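Side-chain contacts in STU0660 (PDB 3ZTH), which belongs to the large Csn2 proteins of CRISPR-mediated bacterial immunity, binds magnesium and probably binds DNA: residues E213-T216 with I217-R220; E173-N177 with I178-S182; P148-L151 with D152-L155. All coordinates share one frame; numbering follows the deposited sequence.

In the fold
Along the chain the order is contact 3, contact 2, contact 1. Contacts 2 and 1 are neighbours, their centres about 13 Å apart: contact 2 is the start of helix 177-192, contact 1 the first turns of helix 212-228, and the two helices pack where I178 and L181 meet S214 and F218. Helix 212-228 links the parallel strands 199-204 and 232-237 of the mixed central sheet, in keeping with a P-loop NTPase-like core. Contact 3 starts helix 151-157, its centre about 30 Å from that of contact 2. Contacts 1 and 2 both touch the second subunit, while 2 and 3 both touch the third, so all three helix starts lie at subunit interfaces of the four-chain assembly.

Contact 1: E213-T216 with I217-R220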
# COMPACT_ATOMS: atom_id res chain seq x y z
N GLU A 213 33.22 -8.23 -34.35
CA GLU A 213 32.56 -9.03 -35.37
C GLU A 213 31.06 -9.15 -35.13
O GLU A 213 30.26 -9.00 -36.06
CB GLU A 213 33.16 -10.44 -35.42
CG GLU A 213 34.60 -10.52 -35.91
CD GLU A 213 35.57 -9.78 -35.01
OE1 GLU A 213 35.44 -9.88 -33.77
OE2 GLU A 213 36.47 -9.10 -35.56
N SER A 214 30.67 -9.43 -33.89
CA SER A 214 29.25 -9.56 -33.58
C SER A 214 28.54 -8.24 -33.81
O SER A 214 27.45 -8.20 -34.40
CB SER A 214 29.04 -10.00 -32.12
OG SER A 214 29.34 -11.38 -31.95
N TYR A 215 29.16 -7.15 -33.38
CA TYR A 215 28.56 -5.84 -33.54
C TYR A 215 28.22 -5.55 -35.00
O TYR A 215 27.17 -4.99 -35.32
CB TYR A 215 29.49 -4.77 -32.98
CG TYR A 215 28.83 -3.42 -32.96
CD1 TYR A 215 28.04 -3.03 -31.87
CD2 TYR A 215 28.91 -2.56 -34.05
CE1 TYR A 215 27.36 -1.83 -31.87
CE2 TYR A 215 28.23 -1.35 -34.06
CZ TYR A 215 27.46 -0.99 -32.97
OH TYR A 215 26.79 0.21 -32.96
N THR A 216 29.12 -5.94 -35.89
CA THR A 216 28.93 -5.76 -37.32
C THR A 216 27.63 -6.49 -37.75
O THR A 216 26.86 -5.99 -38.58
CB THR A 216 30.15 -6.33 -38.08
OG1 THR A 216 31.31 -5.57 -37.73
CG2 THR A 216 29.95 -6.30 -39.59
N ILE A 217 27.39 -7.67 -37.19
CA ILE A 217 26.19 -8.42 -37.50
C ILE A 217 24.96 -7.64 -37.02
O ILE A 217 23.96 -7.49 -37.74
CB ILE A 217 26.22 -9.82 -36.82
CG1 ILE A 217 27.29 -10.68 -37.48
CG2 ILE A 217 24.85 -10.48 -36.89
CD1 ILE A 217 27.47 -12.05 -36.84
N PHE A 218 25.05 -7.13 -35.79
CA PHE A 218 23.98 -6.34 -35.19
C PHE A 218 23.71 -5.06 -35.99
O PHE A 218 22.56 -4.68 -36.21
CB PHE A 218 24.37 -5.97 -33.75
CG PHE A 218 23.66 -4.76 -33.22
CD1 PHE A 218 22.36 -4.86 -32.74
CD2 PHE A 218 24.30 -3.52 -33.21
CE1 PHE A 218 21.70 -3.73 -32.26
CE2 PHE A 218 23.64 -2.39 -32.74
CZ PHE A 218 22.34 -2.49 -32.26
N TYR A 219 24.78 -4.41 -36.43
CA TYR A 219 24.66 -3.17 -37.19
C TYR A 219 24.01 -3.36 -38.56
O TYR A 219 23.26 -2.50 -39.01
CB TYR A 219 26.04 -2.51 -37.34
CG TYR A 219 26.05 -1.25 -38.19
CD1 TYR A 219 25.49 -0.06 -37.71
CD2 TYR A 219 26.60 -1.25 -39.46
CE1 TYR A 219 25.49 1.09 -38.49
CE2 TYR A 219 26.61 -0.11 -40.24
CZ TYR A 219 26.06 1.06 -39.75
OH TYR A 219 26.07 2.20 -40.53
N ARG A 220 24.30 -4.48 -39.21
CA ARG A 220 23.67 -4.76 -40.51
C ARG A 220 22.17 -4.91 -40.28
O ARG A 220 21.36 -4.44 -41.07
CB ARG A 220 24.23 -6.03 -41.13
CG ARG A 220 25.65 -5.91 -41.62
CD ARG A 220 26.16 -7.23 -42.17
NE ARG A 220 27.59 -7.18 -42.46
CZ ARG A 220 28.15 -6.36 -43.34
NH1 ARG A 220 27.39 -5.52 -44.05
NH2 ARG A 220 29.47 -6.36 -43.51
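Y215 and F218, three residues apart on helix 212-228, bring their rings together on one side of the helix. The planes are inclined at 55° with centroids 5.3 Å apart, so this is an oblique aromatic pair. F218 CD2 lies over one face of the Y215 ring, displaced toward its rim and 3.7 Å from Y215 CE1. With CG anti to the backbone N (chi1 -172°), the Y215 ring leans forward along the helix to F218, one turn on. In the plane of the F218 ring, at its edge, sits the carbonyl oxygen of Y215. Y215 CE2 also touches CB of Y219, at 4.1 Å. Large aromatic rings suit this side: F218 packs on I178, L181 and L185 of helix 177-192, and Y243 meets the Y215 ring edge-to-face.

T216 and R220 are in van der Waals contact, their side chains running alongside each other in the same direction. The threonine methyl lies beside the guanidinium end, T216 CG2 being 3.8 Å from R220 NE, and R220 CG lies 3.3 Å from T216 O.

The polar bonds are helical. F218 N donates to S214 O at 3.0 Å and Y219 N to Y215 O at 2.7 Å, while R220 N reaches T216 O. The T216 hydroxyl turns back along the helix to the carbonyl of E212, a residue that binds magnesium in a structure of this protein, though no magnesium is bound at E212 in this chain. It also receives NH2 of R306 from the second subunit.

The chemistry thus divides the turn by side: the aromatic side joins helix 212-228, the crossover helix between strands 199-204 and 232-237, to helix 177-192 through F218 and to Y243 through Y215, whereas the threonine hydroxyl ties the helix start to a neighbouring subunit.

Contact 2: E173-N177 with I178-S182; sequences EWVSN and IDKLS
K180 folds its long side chain back over the start of helix 177-192, so that NZ donates to the carbonyl of V175 at 2.9 Å. S176 is the N-cap of this helix, and the ammonium group thus bonds to the carbonyl just before the N-cap residue. The donor lies in the V175 carbonyl plane, with a C=O...N angle of 154°. Bends at chi3 and chi4 curl the chain round; a lysine is long and flexible enough to do this.

Beside this grip, V175 CG1 packs on D179 CB at 3.6 Å, a branched apolar group meeting the carbon stem of an acid; V140 of the third subunit packs on both residues. S176 O takes the first regular helical bond, from K180 N at 2.9 Å, while the serine hydroxyl makes no direct capping bond. That hydroxyl, anti to the backbone N (chi1 154°), is turned instead toward I178 CG2, a tight 3.1 Å from S176 OG. Two waters fill in for direct capping bonds. One accepts from S176 N and donates to D179 OD2, doing by relay what the acid of a capping box does directly; the other accepts from I178 N and is weakly linked to S176 OG.

Farther out, the phenyl rings of F172 and F83 make cation-pi contacts with K180, and would be expected to favour its positive charge. N177 ND2 donates to F209 O, while L181 turns its isobutyl group to F83 and L86 of helix 83-89.

One turn on, I178 O accepts from S182 N and also from S182 OG at 2.9 Å, the hydroxyl standing above the carbonyl plane by 38°.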
# COMPACT_ATOMS: atom_id res chain seq x y z
N GLU A 173 20.00 -14.55 -19.47
CA GLU A 173 21.36 -14.11 -19.23
C GLU A 173 22.41 -14.96 -19.92
O GLU A 173 23.42 -14.45 -20.40
CB GLU A 173 21.65 -14.08 -17.72
CG GLU A 173 20.76 -13.11 -16.94
CD GLU A 173 19.41 -13.70 -16.54
OE1 GLU A 173 18.73 -14.33 -17.37
OE2 GLU A 173 19.02 -13.51 -15.37
N TRP A 174 22.15 -16.26 -20.00
CA TRP A 174 23.09 -17.19 -20.62
C TRP A 174 22.97 -17.25 -22.13
O TRP A 174 23.77 -17.90 -22.80
CB TRP A 174 22.91 -18.58 -20.00
CG TRP A 174 23.29 -18.63 -18.53
CD1 TRP A 174 22.71 -19.41 -17.57
CD2 TRP A 174 24.37 -17.94 -17.88
NE1 TRP A 174 23.36 -19.25 -16.37
CE2 TRP A 174 24.38 -18.35 -16.53
CE3 TRP A 174 25.33 -17.01 -18.32
CZ2 TRP A 174 25.32 -17.87 -15.61
CZ3 TRP A 174 26.26 -16.54 -17.40
CH2 TRP A 174 26.24 -16.96 -16.06
N VAL A 175 21.95 -16.57 -22.66
CA VAL A 175 21.75 -16.50 -24.10
C VAL A 175 22.88 -15.62 -24.60
O VAL A 175 23.20 -14.61 -23.97
CB VAL A 175 20.39 -15.84 -24.44
CG1 VAL A 175 20.33 -15.50 -25.92
CG2 VAL A 175 19.25 -16.77 -24.07
N SER A 176 23.50 -16.01 -25.70
CA SER A 176 24.59 -15.26 -26.30
C SER A 176 24.20 -13.78 -26.48
O SER A 176 23.11 -13.46 -26.97
CB SER A 176 24.95 -15.89 -27.64
OG SER A 176 25.52 -14.94 -28.51
N ASN A 177 25.10 -12.87 -26.09
CA ASN A 177 24.79 -11.45 -26.20
C ASN A 177 24.29 -11.03 -27.58
O ASN A 177 23.30 -10.31 -27.68
CB ASN A 177 26.01 -10.61 -25.79
CG ASN A 177 26.24 -10.62 -24.28
OD1 ASN A 177 25.44 -11.17 -23.54
ND2 ASN A 177 27.33 -10.02 -23.84
N ILE A 178 24.95 -11.49 -28.64
CA ILE A 178 24.51 -11.14 -29.99
C ILE A 178 23.10 -11.69 -30.23
O ILE A 178 22.29 -11.05 -30.89
CB ILE A 178 25.51 -11.67 -31.08
CG1 ILE A 178 25.10 -11.19 -32.47
CG2 ILE A 178 25.53 -13.18 -31.07
CD1 ILE A 178 24.97 -9.69 -32.61
N ASP A 179 22.80 -12.86 -29.66
CA ASP A 179 21.46 -13.43 -29.82
C ASP A 179 20.43 -12.59 -29.09
O ASP A 179 19.29 -12.45 -29.55
CB ASP A 179 21.38 -14.86 -29.28
CG ASP A 179 22.12 -15.86 -30.15
OD1 ASP A 179 21.96 -15.83 -31.39
OD2 ASP A 179 22.86 -16.70 -29.59
N LYS A 180 20.83 -12.04 -27.94
CA LYS A 180 19.93 -11.20 -27.16
C LYS A 180 19.44 -10.03 -28.03
O LYS A 180 18.24 -9.73 -28.09
CB LYS A 180 20.64 -10.63 -25.93
CG LYS A 180 20.74 -11.58 -24.75
CD LYS A 180 21.20 -10.81 -23.51
CE LYS A 180 22.62 -11.14 -23.08
NZ LYS A 180 22.68 -12.36 -22.24
N LEU A 181 20.39 -9.40 -28.71
CA LEU A 181 20.09 -8.27 -29.57
C LEU A 181 19.25 -8.71 -30.77
O LEU A 181 18.26 -8.06 -31.12
CB LEU A 181 21.39 -7.62 -30.02
CG LEU A 181 22.26 -7.00 -28.91
CD1 LEU A 181 23.63 -6.67 -29.44
CD2 LEU A 181 21.58 -5.75 -28.34
N SER A 182 19.64 -9.83 -31.38
CA SER A 182 18.92 -10.35 -32.53
C SER A 182 17.46 -10.65 -32.22
O SER A 182 16.55 -10.26 -32.97
CB SER A 182 19.61 -11.59 -33.06
OG SER A 182 20.92 -11.28 -33.47
O HOH W 1 22.96 -18.16 -27.33
O HOH W 2 27.88 -12.58 -28.35

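Contact 3: P148-L151 with D152-L155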
# COMPACT_ATOMS: atom_id res chain seq x y z
N PRO A 148 -15.53 -11.69 -16.40
CA PRO A 148 -14.97 -12.49 -17.50
C PRO A 148 -13.48 -12.22 -17.73
O PRO A 148 -13.01 -11.09 -17.61
CB PRO A 148 -15.83 -12.08 -18.69
CG PRO A 148 -16.18 -10.66 -18.37
CD PRO A 148 -16.54 -10.76 -16.91
N LEU A 149 -12.75 -13.28 -18.08
CA LEU A 149 -11.32 -13.20 -18.35
C LEU A 149 -11.00 -12.50 -19.66
O LEU A 149 -11.78 -12.54 -20.61
CB LEU A 149 -10.71 -14.60 -18.38
CG LEU A 149 -10.24 -15.15 -17.04
CD1 LEU A 149 -9.75 -16.58 -17.18
CD2 LEU A 149 -9.13 -14.26 -16.52
N THR A 150 -9.85 -11.84 -19.70
CA THR A 150 -9.40 -11.15 -20.89
C THR A 150 -8.02 -11.72 -21.22
O THR A 150 -7.33 -12.22 -20.34
CB THR A 150 -9.26 -9.63 -20.67
OG1 THR A 150 -8.30 -9.39 -19.64
CG2 THR A 150 -10.60 -9.03 -20.27
N LEU A 151 -7.63 -11.64 -22.49
CA LEU A 151 -6.33 -12.14 -22.89
C LEU A 151 -5.25 -11.29 -22.23
O LEU A 151 -4.26 -11.82 -21.73
CB LEU A 151 -6.21 -12.12 -24.41
CG LEU A 151 -7.23 -13.11 -25.01
CD1 LEU A 151 -7.40 -12.90 -26.51
CD2 LEU A 151 -6.77 -14.53 -24.70
N ASP A 152 -5.46 -9.98 -22.21
CA ASP A 152 -4.49 -9.10 -21.57
C ASP A 152 -4.23 -9.62 -20.16
O ASP A 152 -3.10 -9.63 -19.70
CB ASP A 152 -5.03 -7.68 -21.47
CG ASP A 152 -4.17 -6.80 -20.59
OD1 ASP A 152 -3.03 -6.45 -21.00
OD2 ASP A 152 -4.61 -6.46 -19.47
N GLN A 153 -5.29 -10.05 -19.49
CA GLN A 153 -5.18 -10.58 -18.14
C GLN A 153 -4.40 -11.88 -18.12
O GLN A 153 -3.53 -12.08 -17.27
CB GLN A 153 -6.57 -10.80 -17.57
CG GLN A 153 -6.57 -11.40 -16.18
CD GLN A 153 -7.97 -11.48 -15.60
OE1 GLN A 153 -8.16 -12.05 -14.53
NE2 GLN A 153 -8.95 -10.92 -16.31
N LEU A 154 -4.70 -12.77 -19.06
CA LEU A 154 -4.00 -14.05 -19.15
C LEU A 154 -2.51 -13.84 -19.42
O LEU A 154 -1.66 -14.47 -18.78
CB LEU A 154 -4.59 -14.91 -20.27
CG LEU A 154 -5.68 -15.91 -19.91
CD1 LEU A 154 -5.93 -16.81 -21.12
CD2 LEU A 154 -5.24 -16.76 -18.72
N LEU A 155 -2.20 -12.97 -20.38
CA LEU A 155 -0.82 -12.70 -20.72
C LEU A 155 -0.07 -12.09 -19.53
O LEU A 155 1.12 -12.32 -19.36
CB LEU A 155 -0.75 -11.73 -21.91
CG LEU A 155 -1.17 -12.32 -23.26
CD1 LEU A 155 -1.13 -11.25 -24.33
CD2 LEU A 155 -0.25 -13.46 -23.61
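The amide of Q153 carries a methyl of L149 over one face: L149 CD2 stands almost directly above Q153 CD, 3.1 Å from it, which is tight. It is likewise 3.1 Å from Q153 OE1 and 3.4 Å from Q153 NE2, so the methyl meets the whole amide and not one end of it. The two side chains cross at about a right angle. The amide oxygen is hydrogen-bonded to ND2 of N158 in the third subunit, which suits a glutamine here: its face takes a leucine while its polar end joins a neighbouring chain. The Q153 chain is extended, with CG anti to the backbone N (chi1 178°), and this carries the amide back along the incoming chain to L149. The other flat group, the D152 carboxylate, uses OD1 for a salt bridge to R103 and a hydrogen bond to Y92.

Between these groups T150 forms the N-cap of helix 151-157. Its OG1 accepts from Q153 N at 3.1 Å, with an N-H...O angle of 144°, and threonine fits because its short side chain can turn a hydroxyl onto the first turn. OG1 sits between the backbone N and the carbonyl carbon (chi1 61°), and it also approaches Q153 CB at 3.0 Å. The helix proper follows, L154 N donating to T150 O and L155 N to L151 O, the latter bond short at 2.7 Å and nearly straight.

L151 CD2 meets L154 CD1 at 4.3 Å. L151 also packs on L115 and V106 of helices 109-130 and 97-106, whereas L154 turns to I125 of the third subunit.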